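Local coordinates for putative methyl-accepting chemotaxis signal transduction protein (Campylobacter jejuni subsp. jejuni serotype O:2, PDB 4XMR), which probably senses amino acids such as isoleucine through a tandem PAS sensory domain and passes the signal across the membrane to steer chemotaxis, at residues N63-I68 / K89-Q94; N77-Y82 / Q138-Y143; F216-L221 / E225-C230. One frame throughout, in Å; residues are numbered along the deposited sequence.

Contact 1: N63-I68 / K89-Q94; sequences NNVGPI and KVLLSQ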
ATOM      1  N   ASN B  63      30.513   8.422  -4.317  1.00 16.94           N
ATOM      2  CA  ASN B  63      30.869   7.026  -4.111  1.00 18.50           C
ATOM      3  C   ASN B  63      30.100   6.316  -3.009  1.00 16.73           C
ATOM      4  O   ASN B  63      29.838   5.121  -3.111  1.00 18.98           O
ATOM      5  CB  ASN B  63      32.367   6.886  -3.860  1.00 20.89           C
ATOM      6  CG  ASN B  63      33.191   7.220  -5.081  1.00 24.98           C
ATOM      7  OD1 ASN B  63      32.715   7.125  -6.213  1.00 27.41           O
ATOM      8  ND2 ASN B  63      34.438   7.610  -4.861  1.00 29.38           N
ATOM      9  N   ASN B  64      29.741   7.047  -1.957  1.00 15.39           N
ATOM     10  CA  ASN B  64      29.127   6.434  -0.788  1.00 15.45           C
ATOM     11  C   ASN B  64      27.623   6.636  -0.697  1.00 13.50           C
ATOM     12  O   ASN B  64      26.908   5.735  -0.264  1.00 14.66           O
ATOM     13  CB  ASN B  64      29.785   6.933   0.501  1.00 17.77           C
ATOM     14  CG  ASN B  64      31.231   6.516   0.608  1.00 21.00           C
ATOM     15  OD1 ASN B  64      31.525   5.355   0.857  1.00 27.68           O
ATOM     16  ND2 ASN B  64      32.138   7.464   0.424  1.00 21.10           N
ATOM     17  N   VAL B  65      27.141   7.816  -1.085  1.00 12.19           N
ATOM     18  CA  VAL B  65      25.704   8.074  -1.054  1.00 12.06           C
ATOM     19  C   VAL B  65      25.021   7.485  -2.288  1.00 11.64           C
ATOM     20  O   VAL B  65      23.906   6.965  -2.198  1.00 11.27           O
ATOM     21  CB  VAL B  65      25.391   9.583  -0.915  1.00 11.89           C
ATOM     22  CG1 VAL B  65      23.888   9.832  -0.946  1.00 12.43           C
ATOM     23  CG2 VAL B  65      25.981  10.117   0.387  1.00 13.55           C
ATOM     24  N   GLY B  66      25.686   7.548  -3.437  1.00 11.91           N
ATOM     25  CA  GLY B  66      25.064   7.112  -4.678  1.00 11.95           C
ATOM     26  C   GLY B  66      24.469   5.711  -4.655  1.00 11.85           C
ATOM     27  O   GLY B  66      23.319   5.523  -5.052  1.00 11.87           O
ATOM     28  N   PRO B  67      25.248   4.712  -4.203  1.00 12.19           N
ATOM     29  CA  PRO B  67      24.678   3.360  -4.161  1.00 13.14           C
ATOM     30  C   PRO B  67      23.430   3.283  -3.283  1.00 11.77           C
ATOM     31  O   PRO B  67      22.498   2.559  -3.617  1.00 12.30           O
ATOM     32  CB  PRO B  67      25.825   2.517  -3.585  1.00 15.69           C
ATOM     33  CG  PRO B  67      27.062   3.246  -4.004  1.00 17.77           C
ATOM     34  CD  PRO B  67      26.689   4.709  -3.890  1.00 14.36           C
ATOM     35  N   ILE B  68      23.405   4.022  -2.182  1.00 11.35           N
ATOM     36  CA  ILE B  68      22.245   3.977  -1.299  1.00 10.39           C
ATOM     37  C   ILE B  68      21.009   4.541  -2.009  1.00  9.84           C
ATOM     38  O   ILE B  68      19.921   3.952  -1.944  1.00 10.43           O
ATOM     39  CB  ILE B  68      22.496   4.757   0.018  1.00 11.26           C
ATOM     40  CG1 ILE B  68      23.803   4.310   0.666  1.00 14.19           C
ATOM     41  CG2 ILE B  68      21.341   4.533   0.969  1.00 12.55           C
ATOM     42  CD1 ILE B  68      24.097   4.981   2.021  1.00 16.15           C
ATOM     43  N   LYS B  89      24.698  21.574  -6.482  1.00 20.82           N
ATOM     44  CA  LYS B  89      24.783  20.330  -7.228  1.00 18.44           C
ATOM     45  C   LYS B  89      23.833  19.307  -6.616  1.00 17.62           C
ATOM     46  O   LYS B  89      23.473  19.392  -5.435  1.00 20.45           O
ATOM     47  CB  LYS B  89      26.214  19.790  -7.239  1.00 20.68           C
ATOM     48  CG  LYS B  89      27.213  20.718  -7.910  1.00 21.84           C
ATOM     49  CD  LYS B  89      28.556  20.037  -8.074  1.00 24.39           C
ATOM     50  CE  LYS B  89      29.592  20.972  -8.684  1.00 25.44           C
ATOM     51  NZ  LYS B  89      30.923  20.308  -8.789  1.00 30.81           N
ATOM     52  N   VAL B  90      23.420  18.335  -7.413  0.50 15.58           N
ATOM     53  CA  VAL B  90      22.527  17.305  -6.907  0.50 15.28           C
ATOM     54  C   VAL B  90      22.992  15.935  -7.380  0.50 14.46           C
ATOM     55  O   VAL B  90      23.302  15.750  -8.554  0.50 15.95           O
ATOM     56  CB  VAL B  90      21.059  17.581  -7.296  0.50 19.24           C
ATOM     57  CG1 VAL B  90      20.905  17.673  -8.797  0.50 23.63           C
ATOM     58  CG2 VAL B  90      20.149  16.507  -6.744  0.50 17.31           C
ATOM     59  N   LEU B  91      23.079  14.990  -6.449  1.00 12.51           N
ATOM     60  CA  LEU B  91      23.405  13.625  -6.784  1.00 12.47           C
ATOM     61  C   LEU B  91      22.085  12.923  -7.094  1.00 11.70           C
ATOM     62  O   LEU B  91      21.257  12.733  -6.203  1.00 12.35           O
ATOM     63  CB  LEU B  91      24.126  12.954  -5.627  1.00 13.06           C
ATOM     64  CG  LEU B  91      24.572  11.515  -5.887  1.00 13.51           C
ATOM     65  CD1 LEU B  91      25.617  11.456  -7.003  1.00 15.53           C
ATOM     66  CD2 LEU B  91      25.116  10.888  -4.620  1.00 15.31           C
ATOM     67  N   LEU B  92      21.901  12.545  -8.358  1.00 12.34           N
ATOM     68  CA  LEU B  92      20.605  12.099  -8.868  1.00 11.80           C
ATOM     69  C   LEU B  92      20.604  10.645  -9.319  1.00 12.39           C
ATOM     70  O   LEU B  92      21.376  10.268 -10.202  1.00 14.16           O
ATOM     71  CB  LEU B  92      20.172  12.999 -10.031  1.00 13.97           C
ATOM     72  CG  LEU B  92      18.889  12.618 -10.775  1.00 14.51           C
ATOM     73  CD1 LEU B  92      17.673  12.594  -9.839  1.00 15.01           C
ATOM     74  CD2 LEU B  92      18.658  13.577 -11.928  1.00 17.87           C
ATOM     75  N   SER B  93      19.746   9.840  -8.691  1.00 11.13           N
ATOM     76  CA  SER B  93      19.488   8.473  -9.122  1.00 11.31           C
ATOM     77  C   SER B  93      18.141   8.420  -9.853  1.00 10.76           C
ATOM     78  O   SER B  93      17.102   8.781  -9.273  1.00 11.83           O
ATOM     79  CB  SER B  93      19.491   7.520  -7.931  1.00 11.43           C
ATOM     80  OG  SER B  93      19.274   6.186  -8.346  1.00 11.97           O
ATOM     81  N   GLN B  94      18.170   8.000 -11.118  1.00 12.10           N
ATOM     82  CA  GLN B  94      16.960   7.815 -11.918  1.00 14.52           C
ATOM     83  C   GLN B  94      17.194   6.741 -12.995  1.00 16.07           C
ATOM     84  O   GLN B  94      18.343   6.388 -13.268  1.00 21.09           O
ATOM     85  CB  GLN B  94      16.508   9.137 -12.543  1.00 18.39           C
ATOM     86  CG  GLN B  94      17.526   9.760 -13.480  1.00 19.91           C
ATOM     87  CD  GLN B  94      17.011  10.984 -14.244  1.00 21.96           C
ATOM     88  OE1 GLN B  94      17.574  11.351 -15.267  1.00 27.47           O
ATOM     89  NE2 GLN B  94      15.957  11.616 -13.749  1.00 21.41           N
TER
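Leu91 reaches from its strand to helix 58-76 and touches it at Val65 and Gly66. The apolar contact is small. Leu91 uses one branch: CD2 lies 3.9 Å from CB of Val65. The same methyl is 4.0 Å from CG1 of Val65. The two side chains meet at a slant, and both start out toward the opposite segment.

Torsions explain which atoms meet. In Leu91, CG is anti to the backbone N (chi1 -178°), and the second torsion turns CD2 onto the helix. In Val65, the anti branch is CG1 (chi1 178°), and this is the methyl that lies beside Leu91.

The second kind of contact is side chain against backbone. CD2 of Leu91 sits 3.6 Å from N of Gly66. It is 3.8 Å from CA of Gly66, so the methyl rests on the main chain of the helix. The CA atoms of Gly66 and Leu91 are 7.0 Å apart, the nearest such pair here. Pro67 follows at a kink in the helix, where its N makes no bond to the preceding turn.

Other apolar residues complete the packing. Ile61 and Leu69 of the same helix also touch Leu91, as does Leu104 of strand 103-105. Val65 reaches Leu83 on the neighbouring strand 80-84.

Polar bonds lie outside the pair. Ser93 OG bonds to NE of Arg73 further along the helix. The neighbour of Leu91, Val90, belongs to the isoleucine pocket, and the side chain of Leu91 is about 9 Å from the ligand. All three touching residues are buried. The helix is therefore held against the sheet here by van der Waals packing, with one leucine methyl carrying the contact.

Contact 2: N77-Y82 / Q138-Y143; sequences NALNVY and QYVITY. With ILE (isoleucine), chain E.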
ATOM      1  N   ASN B  77      10.643   1.409  -6.572  1.00 12.76           N
ATOM      2  CA  ASN B  77      10.418   1.901  -7.933  1.00 13.88           C
ATOM      3  C   ASN B  77      10.080   3.400  -7.959  1.00 13.14           C
ATOM      4  O   ASN B  77       9.170   3.833  -8.658  1.00 14.75           O
ATOM      5  CB  ASN B  77       9.347   1.076  -8.669  1.00 15.98           C
ATOM      6  CG  ASN B  77       9.322   1.353 -10.155  1.00 19.86           C
ATOM      7  OD1 ASN B  77      10.356   1.640 -10.757  1.00 20.98           O
ATOM      8  ND2 ASN B  77       8.137   1.300 -10.751  1.00 23.59           N
ATOM      9  N   ALA B  78      10.818   4.192  -7.187  1.00 11.26           N
ATOM     10  CA  ALA B  78      10.646   5.645  -7.227  1.00 10.35           C
ATOM     11  C   ALA B  78      11.122   6.200  -8.574  1.00 10.58           C
ATOM     12  O   ALA B  78      11.933   5.576  -9.260  1.00 12.74           O
ATOM     13  CB  ALA B  78      11.416   6.309  -6.082  1.00 10.97           C
ATOM     14  N   LEU B  79      10.656   7.391  -8.948  1.00 10.62           N
ATOM     15  CA  LEU B  79      11.071   7.971 -10.220  1.00 11.29           C
ATOM     16  C   LEU B  79      12.476   8.574 -10.122  1.00 11.15           C
ATOM     17  O   LEU B  79      13.325   8.319 -10.968  1.00 12.83           O
ATOM     18  CB  LEU B  79      10.069   9.026 -10.681  1.00 12.83           C
ATOM     19  CG  LEU B  79      10.303   9.495 -12.114  1.00 14.03           C
ATOM     20  CD1 LEU B  79       9.948   8.359 -13.077  1.00 16.52           C
ATOM     21  CD2 LEU B  79       9.492  10.753 -12.397  1.00 17.21           C
ATOM     22  N   ASN B  80      12.702   9.391  -9.098  1.00 10.63           N
ATOM     23  CA  ASN B  80      13.988  10.022  -8.846  1.00 10.11           C
ATOM     24  C   ASN B  80      14.249   9.937  -7.351  1.00  9.70           C
ATOM     25  O   ASN B  80      13.328  10.119  -6.542  1.00 10.45           O
ATOM     26  CB  ASN B  80      13.956  11.521  -9.185  1.00 10.83           C
ATOM     27  CG  ASN B  80      13.728  11.810 -10.653  1.00 12.95           C
ATOM     28  OD1 ASN B  80      14.426  11.301 -11.531  1.00 14.62           O
ATOM     29  ND2 ASN B  80      12.785  12.692 -10.918  1.00 14.13           N
ATOM     30  N   VAL B  81      15.493   9.672  -6.978  1.00  9.56           N
ATOM     31  CA  VAL B  81      15.926   9.744  -5.588  1.00  8.62           C
ATOM     32  C   VAL B  81      17.238  10.509  -5.603  1.00  8.97           C
ATOM     33  O   VAL B  81      18.120  10.177  -6.392  1.00 10.34           O
ATOM     34  CB  VAL B  81      16.096   8.343  -4.967  1.00  9.40           C
ATOM     35  CG1 VAL B  81      16.622   8.446  -3.550  1.00 10.81           C
ATOM     36  CG2 VAL B  81      14.783   7.582  -4.988  1.00 11.12           C
ATOM     37  N   TYR B  82      17.381  11.533  -4.761  1.00  8.78           N
ATOM     38  CA  TYR B  82      18.492  12.455  -4.921  1.00  9.32           C
ATOM     39  C   TYR B  82      18.898  13.149  -3.640  1.00  9.46           C
ATOM     40  O   TYR B  82      18.112  13.257  -2.690  1.00 10.56           O
ATOM     41  CB  TYR B  82      18.180  13.501  -6.001  1.00 10.53           C
ATOM     42  CG  TYR B  82      16.815  14.130  -5.899  1.00  9.91           C
ATOM     43  CD1 TYR B  82      15.720  13.529  -6.508  1.00 10.73           C
ATOM     44  CD2 TYR B  82      16.617  15.330  -5.217  1.00 10.08           C
ATOM     45  CE1 TYR B  82      14.458  14.097  -6.435  1.00 11.49           C
ATOM     46  CE2 TYR B  82      15.361  15.911  -5.141  1.00 11.55           C
ATOM     47  CZ  TYR B  82      14.288  15.290  -5.753  1.00 10.92           C
ATOM     48  OH  TYR B  82      13.049  15.887  -5.677  1.00 12.55           O
ATOM     49  N   GLN B 138       7.338  14.197 -15.779  1.00 20.80           N
ATOM     50  CA  GLN B 138       6.141  13.543 -15.279  1.00 20.03           C
ATOM     51  C   GLN B 138       5.719  14.282 -14.030  1.00 18.19           C
ATOM     52  O   GLN B 138       6.556  14.832 -13.314  1.00 17.21           O
ATOM     53  CB  GLN B 138       6.421  12.091 -14.918  1.00 21.54           C
ATOM     54  CG  GLN B 138       6.775  11.195 -16.081  1.00 23.44           C
ATOM     55  CD  GLN B 138       6.967   9.771 -15.627  1.00 24.48           C
ATOM     56  OE1 GLN B 138       6.215   9.276 -14.785  1.00 24.20           O
ATOM     57  NE2 GLN B 138       7.989   9.111 -16.153  1.00 25.91           N
ATOM     58  N   TYR B 139       4.420  14.292 -13.759  1.00 19.49           N
ATOM     59  CA  TYR B 139       3.939  14.894 -12.528  1.00 18.92           C
ATOM     60  C   TYR B 139       4.340  14.026 -11.352  1.00 17.70           C
ATOM     61  O   TYR B 139       4.134  12.808 -11.359  1.00 17.47           O
ATOM     62  CB  TYR B 139       2.429  15.122 -12.592  1.00 21.36           C
ATOM     63  CG  TYR B 139       2.092  16.068 -13.713  1.00 25.38           C
ATOM     64  CD1 TYR B 139       2.161  17.441 -13.528  1.00 27.18           C
ATOM     65  CD2 TYR B 139       1.763  15.590 -14.977  1.00 28.14           C
ATOM     66  CE1 TYR B 139       1.880  18.314 -14.561  1.00 32.89           C
ATOM     67  CE2 TYR B 139       1.484  16.455 -16.015  1.00 34.56           C
ATOM     68  CZ  TYR B 139       1.542  17.816 -15.798  1.00 34.54           C
ATOM     69  OH  TYR B 139       1.266  18.679 -16.828  1.00 46.18           O
ATOM     70  N   VAL B 140       4.954  14.658 -10.356  1.00 16.16           N
ATOM     71  CA  VAL B 140       5.445  13.939  -9.192  1.00 15.48           C
ATOM     72  C   VAL B 140       5.033  14.626  -7.901  1.00 15.18           C
ATOM     73  O   VAL B 140       4.765  15.837  -7.864  1.00 16.55           O
ATOM     74  CB  VAL B 140       6.993  13.802  -9.190  1.00 15.16           C
ATOM     75  CG1 VAL B 140       7.470  12.978 -10.376  1.00 16.02           C
ATOM     76  CG2 VAL B 140       7.646  15.180  -9.187  1.00 17.58           C
ATOM     77  N   ILE B 141       4.974  13.826  -6.848  1.00 14.31           N
ATOM     78  CA  ILE B 141       4.932  14.338  -5.495  1.00 13.84           C
ATOM     79  C   ILE B 141       6.305  14.067  -4.908  1.00 13.44           C
ATOM     80  O   ILE B 141       6.835  12.944  -5.023  1.00 13.67           O
ATOM     81  CB  ILE B 141       3.878  13.604  -4.663  1.00 14.90           C
ATOM     82  CG1 ILE B 141       2.478  13.917  -5.207  1.00 17.27           C
ATOM     83  CG2 ILE B 141       4.003  13.975  -3.181  1.00 14.54           C
ATOM     84  CD1 ILE B 141       1.420  12.911  -4.780  1.00 18.60           C
ATOM     85  N   THR B 142       6.896  15.098  -4.309  1.00 13.58           N
ATOM     86  CA  THR B 142       8.231  14.994  -3.731  1.00 13.12           C
ATOM     87  C   THR B 142       8.175  14.974  -2.211  1.00 11.81           C
ATOM     88  O   THR B 142       7.468  15.786  -1.591  1.00 14.22           O
ATOM     89  CB  THR B 142       9.125  16.159  -4.199  1.00 13.85           C
ATOM     90  OG1 THR B 142       9.297  16.076  -5.615  1.00 15.62           O
ATOM     91  CG2 THR B 142      10.496  16.107  -3.533  1.00 15.05           C
ATOM     92  N   TYR B 143       8.903  14.024  -1.626  1.00 10.54           N
ATOM     93  CA  TYR B 143       9.086  13.936  -0.194  1.00 10.82           C
ATOM     94  C   TYR B 143      10.513  14.361   0.049  1.00 10.13           C
ATOM     95  O   TYR B 143      11.433  13.769  -0.520  1.00 11.49           O
ATOM     96  CB  TYR B 143       8.858  12.497   0.275  1.00 11.53           C
ATOM     97  CG  TYR B 143       7.478  12.010  -0.097  1.00 11.29           C
ATOM     98  CD1 TYR B 143       7.217  11.514  -1.369  1.00 11.24           C
ATOM     99  CD2 TYR B 143       6.426  12.090   0.802  1.00 12.10           C
ATOM    100  CE1 TYR B 143       5.952  11.101  -1.732  1.00 12.72           C
ATOM    101  CE2 TYR B 143       5.141  11.679   0.439  1.00 12.66           C
ATOM    102  CZ  TYR B 143       4.919  11.185  -0.831  1.00 12.71           C
ATOM    103  OH  TYR B 143       3.680  10.749  -1.227  1.00 15.75           O
TER
HETATM  104  N   ILE E 301      11.825  16.670  -9.170  1.00 18.04           N
HETATM  105  CA  ILE E 301      12.906  17.541  -8.740  1.00 18.60           C
HETATM  106  C   ILE E 301      12.696  18.907  -9.380  1.00 19.77           C
HETATM  107  O   ILE E 301      13.170  19.920  -8.881  1.00 22.92           O
HETATM  108  CB  ILE E 301      14.295  16.947  -9.093  1.00 16.76           C
HETATM  109  CG1 ILE E 301      15.396  17.697  -8.337  1.00 19.03           C
HETATM  110  CG2 ILE E 301      14.541  16.956 -10.595  1.00 21.05           C
HETATM  111  CD1 ILE E 301      16.757  17.026  -8.400  1.00 21.36           C
HETATM  112  OXT ILE E 301      12.007  19.013 -10.398  1.00 19.87           O
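Leu79 meets 138-143 with both of its methyls: CD2 on Val140 of the strand, CD1 on Gln138 just before it. CD2 lies 3.6 Å from CG1 of Val140, and the two side chains cross at about a right angle. CD1 lies 3.7 Å from NE2 of Gln138, a contact of methyl with amide. Leu79 has CG anti to the backbone N (chi1 -170°), which carries the fork across to both residues.

Tyr82 makes the other touch. Its OH is 3.3 Å from CG2 of Thr142, which approaches the ring obliquely. The bound isoleucine covers one face of this ring, with CD1 3.6 Å above the plane and over its centre. The phenol end also meets the ligand backbone, since OH is 3.5 Å from CA of the isoleucine.

The next shell is polar. Asp160 ties both segments to the amino acid: its OD1 is hydrogen-bonded to OH of Tyr82 and OG1 of Thr142, and its OD2 to the ligand and ND2 of Asn80. Thr142 OG1 also bonds to OH of Tyr131, another ligand-binding residue, and Trp115 stacks edge-to-face with Tyr82.

Further out, strand 152-162 lies between the two strands in the sheet, and a classic beta bulge at Leu79 and Asn80 sets both opposite its Asp160. Before them, Asn77 ends the helix in a Schellman motif with positive phi. The arrangement is that of the amino-acid pocket of a PAS-like (Cache) sensor domain, set against its antiparallel sheet.

Contact 3: F216-L221 / E225-C230; sequences FFSYKL and ERLGAC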
ATOM      1  N   PHE B 216     -23.616  14.545   4.001  1.00 13.27           N
ATOM      2  CA  PHE B 216     -24.188  14.408   2.668  1.00 13.02           C
ATOM      3  C   PHE B 216     -24.984  15.621   2.231  1.00 13.93           C
ATOM      4  O   PHE B 216     -25.711  16.243   3.026  1.00 17.37           O
ATOM      5  CB  PHE B 216     -25.042  13.153   2.565  1.00 15.69           C
ATOM      6  CG  PHE B 216     -24.232  11.910   2.549  1.00 16.19           C
ATOM      7  CD1 PHE B 216     -23.768  11.384   1.350  1.00 16.68           C
ATOM      8  CD2 PHE B 216     -23.879  11.291   3.735  1.00 18.83           C
ATOM      9  CE1 PHE B 216     -22.991  10.238   1.339  1.00 16.61           C
ATOM     10  CE2 PHE B 216     -23.101  10.154   3.734  1.00 19.47           C
ATOM     11  CZ  PHE B 216     -22.655   9.630   2.538  1.00 19.49           C
ATOM     12  N   PHE B 217     -24.871  15.934   0.948  1.00 13.94           N
ATOM     13  CA  PHE B 217     -25.564  17.075   0.371  1.00 15.37           C
ATOM     14  C   PHE B 217     -26.127  16.756  -1.003  1.00 14.43           C
ATOM     15  O   PHE B 217     -25.610  15.882  -1.709  1.00 16.01           O
ATOM     16  CB  PHE B 217     -24.618  18.270   0.265  1.00 16.88           C
ATOM     17  CG  PHE B 217     -23.310  17.960  -0.413  1.00 16.71           C
ATOM     18  CD1 PHE B 217     -23.228  17.861  -1.799  1.00 17.19           C
ATOM     19  CD2 PHE B 217     -22.160  17.776   0.336  1.00 16.24           C
ATOM     20  CE1 PHE B 217     -22.011  17.581  -2.424  1.00 15.75           C
ATOM     21  CE2 PHE B 217     -20.941  17.493  -0.279  1.00 16.72           C
ATOM     22  CZ  PHE B 217     -20.870  17.398  -1.652  1.00 16.30           C
ATOM     23  N   SER B 218     -27.176  17.480  -1.380  1.00 17.10           N
ATOM     24  CA  SER B 218     -27.710  17.414  -2.731  1.00 17.98           C
ATOM     25  C   SER B 218     -27.063  18.489  -3.588  1.00 18.64           C
ATOM     26  O   SER B 218     -26.727  19.573  -3.105  1.00 20.33           O
ATOM     27  CB  SER B 218     -29.230  17.594  -2.721  1.00 21.21           C
ATOM     28  OG  SER B 218     -29.856  16.509  -2.065  1.00 23.19           O
ATOM     29  N   TYR B 219     -26.865  18.173  -4.860  1.00 17.57           N
ATOM     30  CA  TYR B 219     -26.383  19.150  -5.823  1.00 18.35           C
ATOM     31  C   TYR B 219     -26.821  18.703  -7.206  1.00 19.57           C
ATOM     32  O   TYR B 219     -27.330  17.593  -7.372  1.00 20.11           O
ATOM     33  CB  TYR B 219     -24.855  19.316  -5.739  1.00 18.19           C
ATOM     34  CG  TYR B 219     -24.062  18.175  -6.342  1.00 17.77           C
ATOM     35  CD1 TYR B 219     -23.862  16.988  -5.638  1.00 17.64           C
ATOM     36  CD2 TYR B 219     -23.503  18.286  -7.612  1.00 20.51           C
ATOM     37  CE1 TYR B 219     -23.136  15.947  -6.186  1.00 18.14           C
ATOM     38  CE2 TYR B 219     -22.768  17.248  -8.166  1.00 20.23           C
ATOM     39  CZ  TYR B 219     -22.590  16.085  -7.450  1.00 17.83           C
ATOM     40  OH  TYR B 219     -21.872  15.052  -7.996  1.00 19.57           O
ATOM     41  N   LYS B 220     -26.657  19.568  -8.198  1.00 22.94           N
ATOM     42  CA  LYS B 220     -27.038  19.201  -9.554  1.00 25.21           C
ATOM     43  C   LYS B 220     -25.963  19.556 -10.565  1.00 26.96           C
ATOM     44  O   LYS B 220     -25.267  20.565 -10.423  1.00 29.59           O
ATOM     45  CB  LYS B 220     -28.370  19.853  -9.945  1.00 34.39           C
ATOM     46  CG  LYS B 220     -28.323  21.363 -10.041  1.00 47.38           C
ATOM     47  CD  LYS B 220     -29.659  21.941 -10.488  1.00 57.02           C
ATOM     48  CE  LYS B 220     -29.566  23.451 -10.646  1.00 57.28           C
ATOM     49  NZ  LYS B 220     -30.853  24.057 -11.085  1.00 60.49           N
ATOM     50  N   LEU B 221     -25.820  18.704 -11.574  1.00 24.23           N
ATOM     51  CA  LEU B 221     -24.989  19.010 -12.729  1.00 31.07           C
ATOM     52  C   LEU B 221     -25.707  18.540 -13.988  1.00 32.05           C
ATOM     53  O   LEU B 221     -26.240  17.429 -14.020  1.00 30.39           O
ATOM     54  CB  LEU B 221     -23.624  18.329 -12.630  1.00 36.70           C
ATOM     55  CG  LEU B 221     -22.681  18.639 -13.800  1.00 37.80           C
ATOM     56  CD1 LEU B 221     -22.336  20.125 -13.850  1.00 42.77           C
ATOM     57  CD2 LEU B 221     -21.420  17.795 -13.723  1.00 38.57           C
ATOM     58  N   GLU B 225     -30.031  15.609 -10.588  1.00 21.28           N
ATOM     59  CA  GLU B 225     -29.868  15.661  -9.136  1.00 20.98           C
ATOM     60  C   GLU B 225     -28.913  14.576  -8.670  1.00 18.10           C
ATOM     61  O   GLU B 225     -29.008  13.434  -9.105  1.00 18.28           O
ATOM     62  CB  GLU B 225     -31.211  15.490  -8.426  1.00 24.12           C
ATOM     63  CG  GLU B 225     -32.138  16.682  -8.541  1.00 32.23           C
ATOM     64  CD  GLU B 225     -31.596  17.918  -7.853  1.00 35.65           C
ATOM     65  OE1 GLU B 225     -30.794  17.780  -6.905  1.00 36.29           O
ATOM     66  OE2 GLU B 225     -31.974  19.036  -8.264  1.00 42.31           O
ATOM     67  N   ARG B 226     -28.009  14.940  -7.770  1.00 16.05           N
ATOM     68  CA  ARG B 226     -27.013  14.014  -7.247  1.00 15.09           C
ATOM     69  C   ARG B 226     -26.878  14.184  -5.737  1.00 14.61           C
ATOM     70  O   ARG B 226     -27.355  15.171  -5.154  1.00 17.49           O
ATOM     71  CB  ARG B 226     -25.657  14.241  -7.935  1.00 16.49           C
ATOM     72  CG  ARG B 226     -25.693  14.045  -9.454  1.00 17.20           C
ATOM     73  CD  ARG B 226     -24.317  14.152 -10.106  1.00 18.03           C
ATOM     74  NE  ARG B 226     -23.410  13.121  -9.604  1.00 17.48           N
ATOM     75  CZ  ARG B 226     -23.374  11.856 -10.026  1.00 16.17           C
ATOM     76  NH1 ARG B 226     -24.193  11.426 -10.981  1.00 19.62           N
ATOM     77  NH2 ARG B 226     -22.504  11.012  -9.483  1.00 17.00           N
ATOM     78  N   LEU B 227     -26.235  13.209  -5.106  1.00 13.42           N
ATOM     79  CA  LEU B 227     -25.940  13.263  -3.687  1.00 13.11           C
ATOM     80  C   LEU B 227     -24.447  13.044  -3.524  1.00 12.36           C
ATOM     81  O   LEU B 227     -23.849  12.167  -4.165  1.00 15.01           O
ATOM     82  CB  LEU B 227     -26.699  12.175  -2.929  1.00 16.07           C
ATOM     83  CG  LEU B 227     -26.665  12.350  -1.406  1.00 17.96           C
ATOM     84  CD1 LEU B 227     -27.625  13.461  -0.956  1.00 20.16           C
ATOM     85  CD2 LEU B 227     -26.996  11.046  -0.707  1.00 21.58           C
ATOM     86  N   GLY B 228     -23.829  13.826  -2.654  1.00 12.59           N
ATOM     87  CA  GLY B 228     -22.401  13.713  -2.460  1.00 14.98           C
ATOM     88  C   GLY B 228     -21.982  13.924  -1.025  1.00 12.25           C
ATOM     89  O   GLY B 228     -22.748  14.455  -0.214  1.00 12.41           O
ATOM     90  N   ALA B 229     -20.756  13.514  -0.713  1.00 12.13           N
ATOM     91  CA  ALA B 229     -20.118  13.878   0.541  1.00 11.57           C
ATOM     92  C   ALA B 229     -18.635  13.998   0.252  1.00 11.84           C
ATOM     93  O   ALA B 229     -18.084  13.249  -0.575  1.00 12.64           O
ATOM     94  CB  ALA B 229     -20.361  12.829   1.609  1.00 13.73           C
ATOM     95  N   CYS B 230     -17.977  14.935   0.917  1.00 11.39           N
ATOM     96  CA  CYS B 230     -16.540  15.091   0.766  1.00 12.07           C
ATOM     97  C   CYS B 230     -15.880  15.239   2.125  1.00 12.25           C
ATOM     98  O   CYS B 230     -16.539  15.539   3.131  1.00 13.57           O
ATOM     99  CB  CYS B 230     -16.189  16.326  -0.068  1.00 14.86           C
ATOM    100  SG  CYS B 230     -16.924  16.447  -1.703  1.00 14.50           S
TER
HETATM  101  O   HOH W   1     -29.899  14.537  -4.090  1.00 20.30           O
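Tyr219 and Arg226 pack closely across the hairpin. They lie side by side and point the same way. CB of Arg226 sits over one face of the tyrosine ring, 3.9 Å from its centroid, in a CH-pi contact. NE of Arg226 then donates to OH of Tyr219 at 2.9 Å, with the hydroxyl near the guanidinium plane. The bend at chi3 of Arg226 (62°) brings NE back to that hydroxyl. Salt-bridged to Glu224 and bonded to Thr241, the guanidinium is further fixed.

Phe217 packs on the same face of the sheet. Its ring folds back over Gly228, whose O lies 3.3 Å above the ring plane and over its centre. The ring thus lies directly on the main chain of Gly228. Cys230, disulfide-bonded to Cys239, puts SG at the ring edge, 4.1 Å from CZ of Phe217. Helix 202-211 covers this end through Ala207 and Asn211.

Two hydrogen-bonded antiparallel pairs, Phe217 with Gly228 and Tyr219 with Arg226, join the backbones by four bonds.

The face with Ser218, Lys220, Glu225 and Leu227 is looser. One water links OG of Ser218 to O of Arg226, each 2.8 Å from it. Lys220 and Glu225 pair across the strands, but their charged atoms, NZ and OE2, stay 5.9 Å apart. Near helix 9-48 packing resumes: Ala229 CB lies over one face of the Phe216 ring, and Leu227 CD2 touches CD1 of Phe216.

The chemistry is thus two-sided, with aromatic rings and a bonded arginine on one face, and water and separated charges on much of the other.

In the fold
Contacts 1 and 2 are buried and both reach one sheet, in which strands 80-84 and 90-94 are neighbours. Their segments alternate along the chain, and they touch: Ser93 bonds to Val81 and Gln94 to Asn80. Contact 1 packs a helix on that sheet by van der Waals contact, without hydrogen bonds between the segments, while contact 2 spans two of its strands beside the ligand and adds polar groups. Contact 3 lies in the other sheet, about 49 Å between centres from contact 1 and 35 Å from contact 2. Partly exposed, it joins adjacent hairpin strands. There, backbone hydrogen bonds join the segments directly, in addition to side-chain packing.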